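Local coordinates for putative calcium binding protein (Streptomyces coelicolor, PDB 3AKB) that binds calcium ions in EF-hand helix-loop-helix sites and probably serves in calcium-mediated regulation, at residues 39-44 with 48-53; 107-112 with 117-122. The protein carries 2 engineered substitutions. One frame throughout, in Å; residues are numbered along the deposited sequence.

Contact 1: 39-44 with 48-53; sequences VAARSD and ALYGGA
D44 and A48 make the one hydrogen bond of this contact, and A41 and Y50 its one apolar touch. The bond belongs to the first turn of helix 44-64: A48 N donates to D44 O at 3.0 Å, with an N-H...O angle of 152°. A48 CB lies against the same carbonyl, 3.6 Å from D44 O. This is the close-fitted end, where the helix starts. Just before it, a type I turn from A40 to S43 ends on S43, the N-cap of the helix, whose OG is hydrogen-bonded to G46 N. A40 O is gripped twice, by S43 N and by S43 OG, the hydroxyl coming in the carbonyl plane at 2.7 Å. One hydroxyl thus ties the turn behind it to the helix ahead.

The other end is looser. A41 CB comes up at the edge of the Y50 ring, near its plane, and stops 4.0 Å from CE2. Y50 has its CB directed toward 39-44 and CG anti to its own carbonyl carbon (chi1 -82°), which puts the ring beside A41; the residue stays partly exposed. K31 and L34 of helix 23-37 touch the same side chain. The D44 carboxylate is on the solvent side, its CB directed away from the helix segment. Inward, L49 and V39 pack on L34 and join the linker to the core.

Backbone and hydroxyl bonds, then, rather than a hydrophobic seal, define where helix 44-64 begins; the acidic D44 in its first turn would probably also sit favourably against the helix dipole.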
ATOM      1  N   VAL A  39     -15.225  -6.310  -7.197  1.00  9.80           N
ATOM      2  CA  VAL A  39     -14.615  -6.147  -8.517  1.00  9.65           C
ATOM      3  C   VAL A  39     -13.935  -7.460  -8.897  1.00  9.78           C
ATOM      4  O   VAL A  39     -13.147  -7.999  -8.123  1.00 10.64           O
ATOM      5  CB  VAL A  39     -13.617  -4.970  -8.546  1.00  9.48           C
ATOM      6  CG1 VAL A  39     -12.874  -4.904  -9.877  1.00 10.24           C
ATOM      7  CG2 VAL A  39     -14.342  -3.676  -8.244  1.00 10.22           C
ATOM      8  N   ALA A  40     -14.286  -7.993 -10.064  1.00  9.64           N
ATOM      9  CA  ALA A  40     -13.774  -9.305 -10.485  1.00  9.37           C
ATOM     10  C   ALA A  40     -12.290  -9.294 -10.805  1.00  9.11           C
ATOM     11  O   ALA A  40     -11.776  -8.361 -11.426  1.00  9.77           O
ATOM     12  CB  ALA A  40     -14.558  -9.829 -11.696  1.00 10.45           C
ATOM     13  N   ALA A  41     -11.609 -10.371 -10.419  1.00 10.10           N
ATOM     14  CA  ALA A  41     -10.200 -10.502 -10.709  1.00  9.52           C
ATOM     15  C   ALA A  41      -9.904 -10.370 -12.203  1.00  8.97           C
ATOM     16  O   ALA A  41      -8.915  -9.774 -12.567  1.00 10.52           O
ATOM     17  CB  ALA A  41      -9.665 -11.819 -10.166  1.00  9.86           C
ATOM     18  N   ARG A  42     -10.786 -10.944 -13.035  1.00  9.25           N
ATOM     19  CA  ARG A  42     -10.583 -11.006 -14.469  1.00  9.97           C
ATOM     20  C   ARG A  42     -10.990  -9.735 -15.204  1.00 10.62           C
ATOM     21  O   ARG A  42     -10.704  -9.620 -16.390  1.00 11.89           O
ATOM     22  CB  ARG A  42     -11.308 -12.231 -15.067  1.00 10.70           C
ATOM     23  CG  ARG A  42     -10.589 -13.516 -14.665  1.00 12.55           C
ATOM     24  CD  ARG A  42     -11.249 -14.782 -15.155  1.00 16.32           C
ATOM     25  NE  ARG A  42     -10.458 -15.918 -14.696  1.00 15.76           N
ATOM     26  CZ  ARG A  42     -10.419 -17.111 -15.291  1.00 17.76           C
ATOM     27  NH1 ARG A  42     -11.112 -17.326 -16.403  1.00 17.87           N
ATOM     28  NH2 ARG A  42      -9.641 -18.071 -14.783  1.00 17.45           N
ATOM     29  N   SER A  43     -11.612  -8.787 -14.496  1.00 10.08           N
ATOM     30  CA  SER A  43     -12.031  -7.511 -15.104  1.00 10.03           C
ATOM     31  C   SER A  43     -10.829  -6.631 -15.442  1.00  9.95           C
ATOM     32  O   SER A  43      -9.709  -6.852 -14.986  1.00  9.66           O
ATOM     33  CB  SER A  43     -12.964  -6.754 -14.154  1.00 10.22           C
ATOM     34  OG  SER A  43     -12.217  -6.235 -13.060  1.00 11.21           O
ATOM     35  N   ASP A  44     -11.039  -5.599 -16.245  1.00  9.62           N
ATOM     36  CA  ASP A  44      -9.946  -4.677 -16.535  1.00 10.57           C
ATOM     37  C   ASP A  44      -9.352  -4.104 -15.246  1.00  9.45           C
ATOM     38  O   ASP A  44      -8.133  -4.072 -15.076  1.00  9.14           O
ATOM     39  CB  ASP A  44     -10.424  -3.527 -17.411  1.00 10.70           C
ATOM     40  CG  ASP A  44     -10.812  -3.970 -18.773  1.00 14.00           C
ATOM     41  OD1 ASP A  44     -10.052  -4.712 -19.414  1.00 18.39           O
ATOM     42  OD2 ASP A  44     -11.874  -3.530 -19.233  1.00 12.70           O
ATOM     43  N   ALA A  48      -5.593  -4.700 -13.603  1.00  7.04           N
ATOM     44  CA  ALA A  48      -4.717  -3.564 -13.363  1.00  7.37           C
ATOM     45  C   ALA A  48      -4.257  -3.549 -11.908  1.00  7.16           C
ATOM     46  O   ALA A  48      -3.134  -3.157 -11.644  1.00  7.70           O
ATOM     47  CB  ALA A  48      -5.395  -2.247 -13.735  1.00  8.40           C
ATOM     48  N   LEU A  49      -5.116  -3.962 -10.970  1.00  6.62           N
ATOM     49  CA  LEU A  49      -4.711  -3.996  -9.567  1.00  7.73           C
ATOM     50  C   LEU A  49      -3.645  -5.059  -9.296  1.00  7.43           C
ATOM     51  O   LEU A  49      -2.652  -4.784  -8.638  1.00  7.03           O
ATOM     52  CB  LEU A  49      -5.898  -4.164  -8.619  1.00  7.17           C
ATOM     53  CG  LEU A  49      -5.537  -3.897  -7.152  1.00  6.65           C
ATOM     54  CD1 LEU A  49      -5.312  -2.407  -6.941  1.00  9.01           C
ATOM     55  CD2 LEU A  49      -6.637  -4.415  -6.260  1.00  9.40           C
ATOM     56  N   TYR A  50      -3.839  -6.261  -9.824  1.00  7.37           N
ATOM     57  CA  TYR A  50      -2.798  -7.297  -9.676  1.00  7.28           C
ATOM     58  C   TYR A  50      -1.505  -6.866 -10.332  1.00  8.07           C
ATOM     59  O   TYR A  50      -0.438  -7.058  -9.759  1.00  8.76           O
ATOM     60  CB  TYR A  50      -3.286  -8.627 -10.249  1.00  8.89           C
ATOM     61  CG  TYR A  50      -4.153  -9.409  -9.305  1.00  8.54           C
ATOM     62  CD1 TYR A  50      -3.597  -9.982  -8.167  1.00 10.07           C
ATOM     63  CD2 TYR A  50      -5.525  -9.584  -9.544  1.00  8.25           C
ATOM     64  CE1 TYR A  50      -4.375 -10.718  -7.272  1.00  9.12           C
ATOM     65  CE2 TYR A  50      -6.321 -10.330  -8.669  1.00  8.51           C
ATOM     66  CZ  TYR A  50      -5.734 -10.907  -7.524  1.00  8.48           C
ATOM     67  OH  TYR A  50      -6.477 -11.644  -6.632  1.00 12.15           O
ATOM     68  N   GLY A  51      -1.573  -6.290 -11.527  1.00  8.38           N
ATOM     69  CA  GLY A  51      -0.364  -5.813 -12.187  1.00  8.50           C
ATOM     70  C   GLY A  51       0.371  -4.769 -11.360  1.00  8.66           C
ATOM     71  O   GLY A  51       1.606  -4.804 -11.224  1.00 10.19           O
ATOM     72  N   GLY A  52      -0.380  -3.825 -10.799  1.00  8.16           N
ATOM     73  CA  GLY A  52       0.261  -2.792  -9.982  1.00  7.88           C
ATOM     74  C   GLY A  52       0.853  -3.347  -8.704  1.00  8.04           C
ATOM     75  O   GLY A  52       1.925  -2.932  -8.279  1.00  7.75           O
ATOM     76  N   ALA A  53       0.159  -4.313  -8.099  1.00  8.14           N
ATOM     77  CA  ALA A  53       0.641  -4.933  -6.870  1.00  7.17           C
ATOM     78  C   ALA A  53       1.929  -5.696  -7.140  1.00  7.53           C
ATOM     79  O   ALA A  53       2.865  -5.625  -6.336  1.00  7.92           O
ATOM     80  CB  ALA A  53      -0.402  -5.877  -6.301  1.00  8.16           C
TER

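Contact 2: 107-112 with 117-122; sequences ADTDGD and VADTAR. With CA (calcium ion), chain C; CA (calcium ion), chain L.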
ATOM      1  N   ALA A 107     -11.859   1.461  -6.028  1.00  8.12           N
ATOM      2  CA  ALA A 107     -12.638   2.082  -4.958  1.00  8.61           C
ATOM      3  C   ALA A 107     -13.613   3.172  -5.446  1.00  9.03           C
ATOM      4  O   ALA A 107     -14.387   3.724  -4.647  1.00  9.88           O
ATOM      5  CB  ALA A 107     -11.701   2.630  -3.863  1.00  8.75           C
ATOM      6  N   ASP A 108     -13.564   3.488  -6.736  1.00  9.04           N
ATOM      7  CA  ASP A 108     -14.506   4.422  -7.362  1.00  9.78           C
ATOM      8  C   ASP A 108     -15.765   3.657  -7.763  1.00 10.62           C
ATOM      9  O   ASP A 108     -15.801   3.017  -8.802  1.00 12.07           O
ATOM     10  CB  ASP A 108     -13.844   5.071  -8.581  1.00  9.79           C
ATOM     11  CG  ASP A 108     -14.806   5.905  -9.397  1.00 11.49           C
ATOM     12  OD1 ASP A 108     -15.912   6.207  -8.885  1.00 11.84           O
ATOM     13  OD2 ASP A 108     -14.421   6.313 -10.522  1.00 14.18           O
ATOM     14  N   THR A 109     -16.783   3.702  -6.913  1.00  9.50           N
ATOM     15  CA  THR A 109     -17.924   2.811  -7.062  1.00 11.46           C
ATOM     16  C   THR A 109     -18.976   3.326  -8.047  1.00 11.59           C
ATOM     17  O   THR A 109     -19.791   2.540  -8.538  1.00 12.76           O
ATOM     18  CB  THR A 109     -18.583   2.504  -5.719  1.00 11.20           C
ATOM     19  OG1 THR A 109     -19.161   3.699  -5.179  1.00 13.11           O
ATOM     20  CG2 THR A 109     -17.580   1.910  -4.751  1.00 12.99           C
ATOM     21  N   ASP A 110     -18.960   4.625  -8.351  1.00 11.30           N
ATOM     22  CA  ASP A 110     -19.940   5.175  -9.303  1.00 11.96           C
ATOM     23  C   ASP A 110     -19.328   5.523 -10.662  1.00 12.05           C
ATOM     24  O   ASP A 110     -20.052   5.916 -11.584  1.00 12.74           O
ATOM     25  CB  ASP A 110     -20.728   6.367  -8.724  1.00 11.71           C
ATOM     26  CG  ASP A 110     -19.855   7.534  -8.346  1.00 13.35           C
ATOM     27  OD1 ASP A 110     -18.606   7.452  -8.438  1.00 11.91           O
ATOM     28  OD2 ASP A 110     -20.424   8.579  -7.952  1.00 13.14           O
ATOM     29  N   GLY A 111     -18.014   5.382 -10.796  1.00 12.19           N
ATOM     30  CA  GLY A 111     -17.319   5.587 -12.092  1.00 11.79           C
ATOM     31  C   GLY A 111     -16.972   7.031 -12.473  1.00 12.68           C
ATOM     32  O   GLY A 111     -16.593   7.321 -13.615  1.00 14.27           O
ATOM     33  N   ASP A 112     -17.088   7.941 -11.514  1.00 12.60           N
ATOM     34  CA  ASP A 112     -16.862   9.360 -11.795  1.00 13.46           C
ATOM     35  C   ASP A 112     -15.415   9.810 -11.585  1.00 13.66           C
ATOM     36  O   ASP A 112     -15.139  11.033 -11.557  1.00 15.51           O
ATOM     37  CB  ASP A 112     -17.800  10.234 -10.969  1.00 13.78           C
ATOM     38  CG  ASP A 112     -17.506  10.181  -9.496  1.00 14.12           C
ATOM     39  OD1 ASP A 112     -16.491   9.586  -9.091  1.00 12.61           O
ATOM     40  OD2 ASP A 112     -18.312  10.718  -8.705  1.00 14.17           O
ATOM     41  N   VAL A 117     -14.016   9.475   1.120  1.00 10.30           N
ATOM     42  CA  VAL A 117     -13.341   9.126   2.372  1.00 10.55           C
ATOM     43  C   VAL A 117     -13.828   7.754   2.932  1.00 10.90           C
ATOM     44  O   VAL A 117     -13.015   6.918   3.375  1.00 10.50           O
ATOM     45  CB  VAL A 117     -13.543  10.269   3.413  1.00 11.33           C
ATOM     46  CG1 VAL A 117     -13.105   9.817   4.814  1.00 10.45           C
ATOM     47  CG2 VAL A 117     -12.739  11.485   3.006  1.00 11.86           C
ATOM     48  N   ALA A 118     -15.130   7.512   2.914  1.00 10.72           N
ATOM     49  CA  ALA A 118     -15.680   6.253   3.446  1.00  9.94           C
ATOM     50  C   ALA A 118     -15.119   5.038   2.684  1.00  9.73           C
ATOM     51  O   ALA A 118     -14.803   4.006   3.259  1.00  9.77           O
ATOM     52  CB  ALA A 118     -17.209   6.271   3.398  1.00 11.28           C
ATOM     53  N   ASP A 119     -14.995   5.174   1.363  1.00  8.90           N
ATOM     54  CA  ASP A 119     -14.479   4.061   0.561  1.00  8.96           C
ATOM     55  C   ASP A 119     -12.959   3.916   0.680  1.00  8.55           C
ATOM     56  O   ASP A 119     -12.423   2.816   0.565  1.00  7.58           O
ATOM     57  CB  ASP A 119     -14.958   4.195  -0.888  1.00  8.91           C
ATOM     58  CG  ASP A 119     -16.456   3.889  -1.023  1.00  9.37           C
ATOM     59  OD1 ASP A 119     -16.980   3.131  -0.157  1.00 11.11           O
ATOM     60  OD2 ASP A 119     -17.138   4.390  -1.960  1.00 10.12           O
ATOM     61  N   THR A 120     -12.271   5.033   0.930  1.00  8.55           N
ATOM     62  CA  THR A 120     -10.867   4.986   1.288  1.00  8.83           C
ATOM     63  C   THR A 120     -10.662   4.176   2.574  1.00  8.94           C
ATOM     64  O   THR A 120      -9.736   3.355   2.645  1.00  9.90           O
ATOM     65  CB  THR A 120     -10.306   6.394   1.423  1.00  9.51           C
ATOM     66  OG1 THR A 120     -10.446   7.034   0.150  1.00  9.79           O
ATOM     67  CG2 THR A 120      -8.809   6.359   1.810  1.00  9.41           C
ATOM     68  N   ALA A 121     -11.509   4.396   3.576  1.00  8.77           N
ATOM     69  CA  ALA A 121     -11.443   3.606   4.801  1.00  8.19           C
ATOM     70  C   ALA A 121     -11.617   2.103   4.539  1.00  8.84           C
ATOM     71  O   ALA A 121     -10.890   1.269   5.114  1.00  9.44           O
ATOM     72  CB  ALA A 121     -12.461   4.126   5.833  1.00  7.81           C
ATOM     73  N   ARG A 122     -12.555   1.757   3.649  1.00  9.70           N
ATOM     74  CA  ARG A 122     -12.783   0.351   3.261  1.00  9.95           C
ATOM     75  C   ARG A 122     -11.540  -0.253   2.644  1.00 10.13           C
ATOM     76  O   ARG A 122     -11.189  -1.397   2.925  1.00 11.59           O
ATOM     77  CB  ARG A 122     -13.926   0.259   2.261  1.00  9.89           C
ATOM     78  CG  ARG A 122     -15.269   0.503   2.893  1.00 11.01           C
ATOM     79  CD  ARG A 122     -16.366   0.601   1.808  1.00  9.78           C
ATOM     80  NE  ARG A 122     -16.534  -0.624   1.022  1.00 11.23           N
ATOM     81  CZ  ARG A 122     -17.248  -0.693  -0.098  1.00 12.06           C
ATOM     82  NH1 ARG A 122     -17.826   0.398  -0.579  1.00 13.55           N
ATOM     83  NH2 ARG A 122     -17.377  -1.841  -0.742  1.00 12.59           N
TER
HETATM   84 CA    CA C   2     -16.664   7.862  -7.461  1.00  9.41          CA
HETATM   85 CA    CA L 178     -19.237  10.025  -7.547  1.00 19.87          CA
HETATM   86  O   HOH W   1     -15.735   5.968  -3.612  1.00  8.88           O
HETATM   87  O   HOH W   2     -19.615   3.698  -2.584  1.00 20.37           O
HETATM   88  O   HOH W   3     -17.375   6.375  -5.836  1.00 10.59           O
HETATM   89  O   HOH W   4     -17.716   9.437  -6.080  1.00 12.92           O
HETATM   90  O   HOH W   5     -20.361   9.685  -5.035  1.00 17.22           O
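A107 and D119 bring their backbones closest, 6.1 Å between CA atoms, where the loop leaving helix 89-107 passes the first turns of helix 117-126, and no direct hydrogen bond joins the two segments. D119 carries the largest share of the contact: its CB lies 3.8 Å from A107 O, and with CG anti to its carbonyl carbon (chi1 -72°) the carboxylate reaches toward T109. There the T109 methyl CG2 stops 3.8 Å from D119 OD2, the two side chains coming from opposite directions. Two waters join the segments further. One donates to D119 OD2 at 2.7 Å and also to A107 O. The other donates to D119 OD2 at 2.6 Å and is hydrogen-bonded to T109 OG1.

The second oxygen of the carboxylate serves its own helix. R122 NH1 forms a salt bridge with D119 OD1 at 2.9 Å, reaching it from 51° above the carboxylate plane, while R122 NE pairs with E36 of helix 23-37. An alanine in place of D119 would probably leave both waters without their shared acceptor and R122 NH1 without its salt-bridge mate.

A calcium ion lies within the loop, bound by D108, D110 and D112 through OD1, with A114 O and two waters. D108 OD1 also accepts from G111 N, an Asx motif within the loop. A second ion lies on D110 and D112, but its shortest bonds are doubtful.

D119 holds the twelfth position of what fits an EF-hand loop, where an acid commonly binds the metal; here D119 OD2 stays 6.5 Å from the calcium ion bound by D108, and the carboxylate is spent on waters and an arginine, consistent with two waters among the ion's ligands.

Along the chain contact 1 closes before contact 2 opens; their centres are 16 Å apart and their nearest atoms about 6 Å, without touching. Helix 23-37 connects them: L34 meets V39, L49 and Y50 of contact 1, while M33, F37 and E36 meet A107, T109 and R122 of contact 2. Helix 89-107 does likewise, since V39 packs on V106, one residue before A107. Contact 2 contains ligands of a bound ion, whereas contact 1 lies where the linker after helix 23-37 enters helix 44-64; its Y50 side chain comes within about 6 Å of a calcium ion and about 5 Å of that of Q47, a known calcium ligand whose ion is not bound to this chain.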